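Local coordinates for pyridoxal phosphate homeostasis protein (Bifidobacterium adolescentis ATCC 15703, PDB 3CPG) that probably binds pyridoxal 5'-phosphate and takes part in keeping the cell's supply of this cofactor in balance, at residues A54-R59 against I75-P80; P116-G121 against V135-S140. One frame throughout, in Å; residues are numbered along the deposited sequence.

Contact 1: A54-R59 against I75-P80; sequences AATKTR and IGENRP
Thr56, Lys57 and Asn78 bury the most surface where the loop after strand 51-55 runs beside the end of strand 75-77. Thr56 turns its hydroxyl to the carboxylate of Glu77, and OG1 gives a very short hydrogen bond to OE2, 2.5 Å away. The two side chains cross at about a right angle, and they meet because the Glu77 chain is bent at its second torsion (chi2 -71°), which brings the acid back to the threonine. The Thr56 methyl, CG2, lies 4.2 Å from Ile75 CB. The backbone of the same residue is also held, since Thr56 N bonds to Gly76 O at 3.0 Å, while Gly76 N bonds to Ala54 O in the parallel ladder just before it.

Lys57, predicted to carry the cofactor as a Schiff base but unmodified in this crystal, leaves on the side of Asn78. Its chain is extended beyond CG, and CD passes 3.7 Å from Asn78 ND2, so the aliphatic part runs obliquely over the amide. That same ND2 donates to a water at 2.7 Å. The water also accepts from Lys57 N and donates to Gly76 O, tying loop and strand together where direct pairing has ended. A type II turn from Thr56 to Arg59 then closes with Arg59 N bonded to Thr56 O.

The two strands and helix 61-69 form a right-handed beta-alpha-beta unit of the TIM barrel, with the lysine in the loop just past the C-terminal end of strand 51-55. Ile64 of that helix packs on Thr56 and Glu77. From helix 80-96, Lys86 forms a salt bridge with Glu77 OE2, Leu90 packs on Ile75, and strand 113-119 flanks strand 75-77.

Contact 2: P116-G121 against V135-S140; sequences PFHLIG and VDTIES
His118 lies with one ring face over Thr137 and one edge turned to Glu139. Thr137 CB sits 3.4 Å from the ring centroid and only 8° off its normal, a CH-pi contact between side chains that run side by side and point the same way. At the edge, His118 ND1 donates to Glu139 OE2 at 2.7 Å. The carboxylate offers its anti lone pair and is turned 76° from the ring plane, so the bond joins two groups set nearly crosswise. Glu139 CG stands beside the backbone N (chi1 -65°) and the chain beyond it is extended, which carries OE2 to ND1; the CG2 methyl of Ile120 rests 3.7 Å from Glu139 CD. Elsewhere on the ring's edge, NE2 meets a water at 2.8 Å, and Asp136 OD1 lies near CD2.

The same OD1 takes a hydrogen bond from Phe117 N of strand 117-119, on its syn side, 2.9 Å away. Leu119 is gripped through its backbone, N to Thr137 O and O from Glu139 N, while its side chain packs against Val135 CG1 and Ile138 CG2. Further on, Ser140 OG closes the pair with a 2.7 Å bond to Gly121 O.

Were His118 replaced by an alanine, Glu139 OE2 would probably lose its donor and Thr137 CB the ring it packs against. Thr137 and Glu139 have second partners in Gln199 and Ser243, so the histidine belongs to a buried polar network inside the barrel. Its ND1 bond to a carboxylate is likely to polarise the ring and stabilise a proton on that nitrogen.

How the contacts relate
Contacts 1 and 2 belong to two beta-alpha-beta units in series in one parallel barrel sheet, with the crossover through helix 80-96 between them, and they meet where strand 75-77 lies beside strand 113-119. Ile75 O to His118 N and Glu77 O to Ile120 N, each 2.8 Å, are probable hydrogen bonds joining them, and Asn78 ND2 packs on Ile120 CG1. Both are largely buried, but contact 2 is the deeper and covers more area, with none of its touching residues exposed. Contact 1 reaches the barrel mouth, where Lys57 is exposed and a water fills in for direct pairing. Its acid, Glu77, faces the surrounding helices, whereas Glu139 of contact 2 holds a histidine in the barrel interior.

Contact 1: A54-R59 against I75-P80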
ATOM      1  N   ALA A  54       5.827   3.794  -3.284  1.00  3.74           N
ATOM      2  CA  ALA A  54       6.013   5.226  -3.158  1.00  3.41           C
ATOM      3  C   ALA A  54       4.646   5.846  -2.894  1.00  3.37           C
ATOM      4  O   ALA A  54       3.702   5.602  -3.641  1.00  3.39           O
ATOM      5  CB  ALA A  54       6.618   5.798  -4.439  1.00  4.66           C
ATOM      6  N   ALA A  55       4.537   6.608  -1.808  1.00  4.55           N
ATOM      7  CA  ALA A  55       3.290   7.285  -1.463  1.00  4.73           C
ATOM      8  C   ALA A  55       3.346   8.537  -2.323  1.00  5.92           C
ATOM      9  O   ALA A  55       4.136   9.441  -2.058  1.00  6.34           O
ATOM     10  CB  ALA A  55       3.272   7.647   0.020  1.00  4.54           C
ATOM     11  N   THR A  56       2.497   8.587  -3.343  1.00  5.51           N
ATOM     12  CA  THR A  56       2.519   9.692  -4.292  1.00  6.89           C
ATOM     13  C   THR A  56       1.554  10.855  -4.092  1.00  6.48           C
ATOM     14  O   THR A  56       1.398  11.692  -4.986  1.00  6.03           O
ATOM     15  CB  THR A  56       2.348   9.138  -5.720  1.00  5.88           C
ATOM     16  OG1 THR A  56       1.193   8.287  -5.775  1.00  7.03           O
ATOM     17  CG2 THR A  56       3.576   8.322  -6.116  1.00  6.41           C
ATOM     18  N   LYS A  57       0.925  10.934  -2.924  1.00  5.82           N
ATOM     19  CA  LYS A  57      -0.014  12.019  -2.672  1.00  6.94           C
ATOM     20  C   LYS A  57       0.638  13.383  -2.889  1.00  6.31           C
ATOM     21  O   LYS A  57       1.784  13.605  -2.487  1.00  5.72           O
ATOM     22  CB  LYS A  57      -0.558  11.929  -1.244  1.00  8.62           C
ATOM     23  CG  LYS A  57       0.511  12.006  -0.164  1.00 11.48           C
ATOM     24  CD  LYS A  57      -0.123  12.053   1.221  1.00 16.25           C
ATOM     25  CE  LYS A  57       0.934  12.150   2.311  1.00 19.45           C
ATOM     26  NZ  LYS A  57       0.329  12.280   3.668  1.00 23.47           N
ATOM     27  N   THR A  58      -0.109  14.277  -3.538  1.00  6.43           N
ATOM     28  CA  THR A  58       0.307  15.652  -3.848  1.00  6.16           C
ATOM     29  C   THR A  58       1.439  15.781  -4.869  1.00  7.66           C
ATOM     30  O   THR A  58       1.900  16.889  -5.153  1.00  6.85           O
ATOM     31  CB  THR A  58       0.714  16.447  -2.574  1.00  7.37           C
ATOM     32  OG1 THR A  58       2.038  16.083  -2.172  1.00  7.97           O
ATOM     33  CG2 THR A  58      -0.252  16.158  -1.432  1.00  8.09           C
ATOM     34  N   ARG A  59       1.888  14.662  -5.427  1.00  5.35           N
ATOM     35  CA  ARG A  59       2.964  14.715  -6.414  1.00  7.09           C
ATOM     36  C   ARG A  59       2.351  14.630  -7.808  1.00  7.12           C
ATOM     37  O   ARG A  59       1.331  13.969  -7.995  1.00  6.42           O
ATOM     38  CB  ARG A  59       3.937  13.551  -6.205  1.00  6.83           C
ATOM     39  CG  ARG A  59       4.353  13.338  -4.758  1.00  6.50           C
ATOM     40  CD  ARG A  59       4.968  14.589  -4.131  1.00  5.38           C
ATOM     41  NE  ARG A  59       5.227  14.362  -2.709  1.00  7.06           N
ATOM     42  CZ  ARG A  59       5.864  15.208  -1.904  1.00  9.22           C
ATOM     43  NH1 ARG A  59       6.328  16.363  -2.367  1.00  8.89           N
ATOM     44  NH2 ARG A  59       6.032  14.895  -0.625  1.00 10.33           N
ATOM     45  N   ILE A  75       3.097   2.041  -6.506  1.00  4.91           N
ATOM     46  CA  ILE A  75       2.709   3.352  -6.003  1.00  3.04           C
ATOM     47  C   ILE A  75       1.377   3.272  -5.279  1.00  3.80           C
ATOM     48  O   ILE A  75       0.578   2.366  -5.516  1.00  4.60           O
ATOM     49  CB  ILE A  75       2.578   4.416  -7.129  1.00  4.41           C
ATOM     50  CG1 ILE A  75       1.412   4.065  -8.053  1.00  5.29           C
ATOM     51  CG2 ILE A  75       3.893   4.524  -7.904  1.00  4.44           C
ATOM     52  CD1 ILE A  75       1.154   5.100  -9.137  1.00  5.25           C
ATOM     53  N   GLY A  76       1.149   4.237  -4.399  1.00  4.42           N
ATOM     54  CA  GLY A  76      -0.088   4.285  -3.650  1.00  4.91           C
ATOM     55  C   GLY A  76      -0.514   5.723  -3.447  1.00  4.88           C
ATOM     56  O   GLY A  76       0.275   6.554  -3.000  1.00  4.72           O
ATOM     57  N   GLU A  77      -1.761   6.017  -3.801  1.00  5.25           N
ATOM     58  CA  GLU A  77      -2.316   7.354  -3.646  1.00  4.49           C
ATOM     59  C   GLU A  77      -3.210   7.358  -2.416  1.00  5.23           C
ATOM     60  O   GLU A  77      -3.778   6.327  -2.054  1.00  5.84           O
ATOM     61  CB  GLU A  77      -3.159   7.737  -4.866  1.00  5.81           C
ATOM     62  CG  GLU A  77      -2.376   8.102  -6.124  1.00  6.38           C
ATOM     63  CD  GLU A  77      -1.652   9.442  -6.024  1.00  8.56           C
ATOM     64  OE1 GLU A  77      -2.080  10.307  -5.232  1.00  9.36           O
ATOM     65  OE2 GLU A  77      -0.661   9.640  -6.759  1.00  9.77           O
ATOM     66  N   ASN A  78      -3.338   8.520  -1.782  1.00  4.96           N
ATOM     67  CA  ASN A  78      -4.178   8.649  -0.597  1.00  7.75           C
ATOM     68  C   ASN A  78      -5.624   8.988  -0.929  1.00  8.68           C
ATOM     69  O   ASN A  78      -6.553   8.403  -0.369  1.00 10.33           O
ATOM     70  CB  ASN A  78      -3.624   9.730   0.333  1.00  8.16           C
ATOM     71  CG  ASN A  78      -2.717   9.169   1.403  1.00 10.45           C
ATOM     72  OD1 ASN A  78      -3.042   9.203   2.593  1.00 13.76           O
ATOM     73  ND2 ASN A  78      -1.575   8.641   0.989  1.00  8.35           N
ATOM     74  N   ARG A  79      -5.816   9.935  -1.842  1.00  7.83           N
ATOM     75  CA  ARG A  79      -7.158  10.379  -2.197  1.00  8.27           C
ATOM     76  C   ARG A  79      -7.659   9.926  -3.560  1.00  7.67           C
ATOM     77  O   ARG A  79      -6.941  10.002  -4.555  1.00  7.97           O
ATOM     78  CB  ARG A  79      -7.229  11.909  -2.140  1.00  9.34           C
ATOM     79  CG  ARG A  79      -6.837  12.518  -0.802  1.00 14.05           C
ATOM     80  CD  ARG A  79      -7.054  14.021  -0.810  1.00 16.71           C
ATOM     81  NE  ARG A  79      -6.296  14.676  -1.874  1.00 20.21           N
ATOM     82  CZ  ARG A  79      -6.410  15.962  -2.191  1.00 22.90           C
ATOM     83  NH1 ARG A  79      -7.256  16.739  -1.526  1.00 24.21           N
ATOM     84  NH2 ARG A  79      -5.680  16.473  -3.175  1.00 22.49           N
ATOM     85  N   PRO A  80      -8.914   9.450  -3.621  1.00  7.86           N
ATOM     86  CA  PRO A  80      -9.493   8.998  -4.887  1.00  7.48           C
ATOM     87  C   PRO A  80      -9.456  10.089  -5.957  1.00  6.67           C
ATOM     88  O   PRO A  80      -9.305   9.794  -7.140  1.00  9.12           O
ATOM     89  CB  PRO A  80     -10.918   8.618  -4.495  1.00  8.34           C
ATOM     90  CG  PRO A  80     -10.742   8.087  -3.110  1.00  7.89           C
ATOM     91  CD  PRO A  80      -9.790   9.094  -2.488  1.00  8.10           C
TER
HETATM   92  O   HOH W   1       0.080   8.638  -1.127  1.00  6.89           O

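Contact 2: P116-G121 against V135-S140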
ATOM      1  N   PRO A 116       1.985  -2.299  -9.294  1.00  5.28           N
ATOM      2  CA  PRO A 116       0.722  -2.163  -8.560  1.00  5.11           C
ATOM      3  C   PRO A 116       0.382  -0.702  -8.286  1.00  5.30           C
ATOM      4  O   PRO A 116       1.266   0.112  -8.027  1.00  4.15           O
ATOM      5  CB  PRO A 116       0.983  -2.948  -7.279  1.00  5.50           C
ATOM      6  CG  PRO A 116       1.922  -4.021  -7.745  1.00  6.35           C
ATOM      7  CD  PRO A 116       2.887  -3.241  -8.614  1.00  3.91           C
ATOM      8  N   PHE A 117      -0.905  -0.376  -8.358  1.00  3.67           N
ATOM      9  CA  PHE A 117      -1.374   0.983  -8.101  1.00  4.97           C
ATOM     10  C   PHE A 117      -2.380   0.807  -6.964  1.00  4.37           C
ATOM     11  O   PHE A 117      -3.490   0.336  -7.185  1.00  5.15           O
ATOM     12  CB  PHE A 117      -2.054   1.547  -9.361  1.00  4.86           C
ATOM     13  CG  PHE A 117      -2.339   3.033  -9.315  1.00  5.23           C
ATOM     14  CD1 PHE A 117      -2.587   3.731 -10.496  1.00  5.58           C
ATOM     15  CD2 PHE A 117      -2.396   3.726  -8.109  1.00  6.48           C
ATOM     16  CE1 PHE A 117      -2.888   5.098 -10.478  1.00  7.20           C
ATOM     17  CE2 PHE A 117      -2.695   5.089  -8.079  1.00  7.45           C
ATOM     18  CZ  PHE A 117      -2.942   5.776  -9.266  1.00  7.32           C
ATOM     19  N   HIS A 118      -1.964   1.146  -5.749  1.00  3.61           N
ATOM     20  CA  HIS A 118      -2.824   1.002  -4.579  1.00  4.30           C
ATOM     21  C   HIS A 118      -3.432   2.297  -4.081  1.00  4.13           C
ATOM     22  O   HIS A 118      -2.949   3.386  -4.384  1.00  5.93           O
ATOM     23  CB  HIS A 118      -2.042   0.408  -3.400  1.00  3.44           C
ATOM     24  CG  HIS A 118      -1.531  -0.978  -3.632  1.00  4.91           C
ATOM     25  ND1 HIS A 118      -1.086  -1.781  -2.605  1.00  5.96           N
ATOM     26  CD2 HIS A 118      -1.365  -1.692  -4.771  1.00  4.09           C
ATOM     27  CE1 HIS A 118      -0.667  -2.934  -3.101  1.00  5.11           C
ATOM     28  NE2 HIS A 118      -0.825  -2.904  -4.411  1.00  5.30           N
ATOM     29  N   LEU A 119      -4.512   2.158  -3.319  1.00  5.90           N
ATOM     30  CA  LEU A 119      -5.142   3.297  -2.672  1.00  4.24           C
ATOM     31  C   LEU A 119      -4.734   3.010  -1.236  1.00  4.46           C
ATOM     32  O   LEU A 119      -5.015   1.927  -0.718  1.00  4.93           O
ATOM     33  CB  LEU A 119      -6.668   3.271  -2.778  1.00  4.66           C
ATOM     34  CG  LEU A 119      -7.273   4.474  -2.035  1.00  3.81           C
ATOM     35  CD1 LEU A 119      -6.964   5.749  -2.811  1.00  5.90           C
ATOM     36  CD2 LEU A 119      -8.769   4.315  -1.871  1.00  4.83           C
ATOM     37  N   ILE A 120      -4.049   3.953  -0.601  1.00  4.43           N
ATOM     38  CA  ILE A 120      -3.604   3.743   0.767  1.00  4.49           C
ATOM     39  C   ILE A 120      -4.251   4.709   1.751  1.00  5.48           C
ATOM     40  O   ILE A 120      -4.002   4.634   2.953  1.00  7.51           O
ATOM     41  CB  ILE A 120      -2.065   3.840   0.860  1.00  4.98           C
ATOM     42  CG1 ILE A 120      -1.603   5.242   0.469  1.00  3.63           C
ATOM     43  CG2 ILE A 120      -1.428   2.819  -0.076  1.00  6.24           C
ATOM     44  CD1 ILE A 120      -0.095   5.446   0.571  1.00  5.26           C
ATOM     45  N   GLY A 121      -5.080   5.613   1.235  1.00  5.09           N
ATOM     46  CA  GLY A 121      -5.778   6.561   2.090  1.00  5.84           C
ATOM     47  C   GLY A 121      -7.187   6.046   2.340  1.00  5.26           C
ATOM     48  O   GLY A 121      -7.630   5.115   1.667  1.00  6.66           O
ATOM     49  N   VAL A 135      -7.140   1.245  -9.431  1.00  9.01           N
ATOM     50  CA  VAL A 135      -6.338   0.555  -8.423  1.00  8.26           C
ATOM     51  C   VAL A 135      -6.575  -0.952  -8.351  1.00  9.80           C
ATOM     52  O   VAL A 135      -7.715  -1.417  -8.431  1.00 10.69           O
ATOM     53  CB  VAL A 135      -6.578   1.161  -7.019  1.00  9.55           C
ATOM     54  CG1 VAL A 135      -6.404   2.673  -7.070  1.00  7.28           C
ATOM     55  CG2 VAL A 135      -7.962   0.800  -6.517  1.00 10.13           C
ATOM     56  N   ASP A 136      -5.494  -1.716  -8.208  1.00  8.72           N
ATOM     57  CA  ASP A 136      -5.627  -3.164  -8.107  1.00 10.27           C
ATOM     58  C   ASP A 136      -5.735  -3.618  -6.662  1.00  7.94           C
ATOM     59  O   ASP A 136      -6.132  -4.747  -6.393  1.00  7.87           O
ATOM     60  CB  ASP A 136      -4.465  -3.894  -8.788  1.00 15.43           C
ATOM     61  CG  ASP A 136      -3.173  -3.109  -8.765  1.00 18.41           C
ATOM     62  OD1 ASP A 136      -2.861  -2.463  -7.745  1.00 20.73           O
ATOM     63  OD2 ASP A 136      -2.458  -3.158  -9.785  1.00 24.87           O
ATOM     64  N   THR A 137      -5.367  -2.743  -5.732  1.00  6.42           N
ATOM     65  CA  THR A 137      -5.457  -3.074  -4.317  1.00  4.98           C
ATOM     66  C   THR A 137      -5.859  -1.870  -3.472  1.00  5.53           C
ATOM     67  O   THR A 137      -5.307  -0.781  -3.621  1.00  3.49           O
ATOM     68  CB  THR A 137      -4.119  -3.609  -3.759  1.00  5.68           C
ATOM     69  OG1 THR A 137      -3.723  -4.783  -4.478  1.00  6.80           O
ATOM     70  CG2 THR A 137      -4.269  -3.966  -2.283  1.00  5.39           C
ATOM     71  N   ILE A 138      -6.833  -2.075  -2.591  1.00  4.04           N
ATOM     72  CA  ILE A 138      -7.287  -1.031  -1.672  1.00  4.33           C
ATOM     73  C   ILE A 138      -6.750  -1.426  -0.293  1.00  5.35           C
ATOM     74  O   ILE A 138      -7.266  -2.346   0.347  1.00  4.45           O
ATOM     75  CB  ILE A 138      -8.830  -0.951  -1.625  1.00  5.20           C
ATOM     76  CG1 ILE A 138      -9.373  -0.550  -3.000  1.00  6.70           C
ATOM     77  CG2 ILE A 138      -9.264   0.055  -0.563  1.00  4.91           C
ATOM     78  CD1 ILE A 138     -10.895  -0.624  -3.116  1.00  6.32           C
ATOM     79  N   GLU A 139      -5.713  -0.726   0.160  1.00  3.33           N
ATOM     80  CA  GLU A 139      -5.071  -1.034   1.435  1.00  3.53           C
ATOM     81  C   GLU A 139      -5.771  -0.532   2.688  1.00  5.50           C
ATOM     82  O   GLU A 139      -5.401  -0.914   3.798  1.00  6.58           O
ATOM     83  CB  GLU A 139      -3.646  -0.475   1.449  1.00  2.84           C
ATOM     84  CG  GLU A 139      -2.701  -1.104   0.446  1.00  4.81           C
ATOM     85  CD  GLU A 139      -1.251  -0.787   0.758  1.00  4.51           C
ATOM     86  OE1 GLU A 139      -0.959  -0.449   1.925  1.00  5.73           O
ATOM     87  OE2 GLU A 139      -0.401  -0.893  -0.152  1.00  5.37           O
ATOM     88  N   SER A 140      -6.786   0.306   2.514  1.00  4.64           N
ATOM     89  CA  SER A 140      -7.474   0.914   3.649  1.00  5.89           C
ATOM     90  C   SER A 140      -8.817   0.327   4.073  1.00  6.47           C
ATOM     91  O   SER A 140      -9.653   1.046   4.613  1.00  6.81           O
ATOM     92  CB  SER A 140      -7.662   2.400   3.360  1.00  5.80           C
ATOM     93  OG  SER A 140      -8.380   2.555   2.145  1.00  6.92           O
TER
HETATM   94  O   HOH W   2      -0.441  -5.555  -5.249  1.00 19.66           O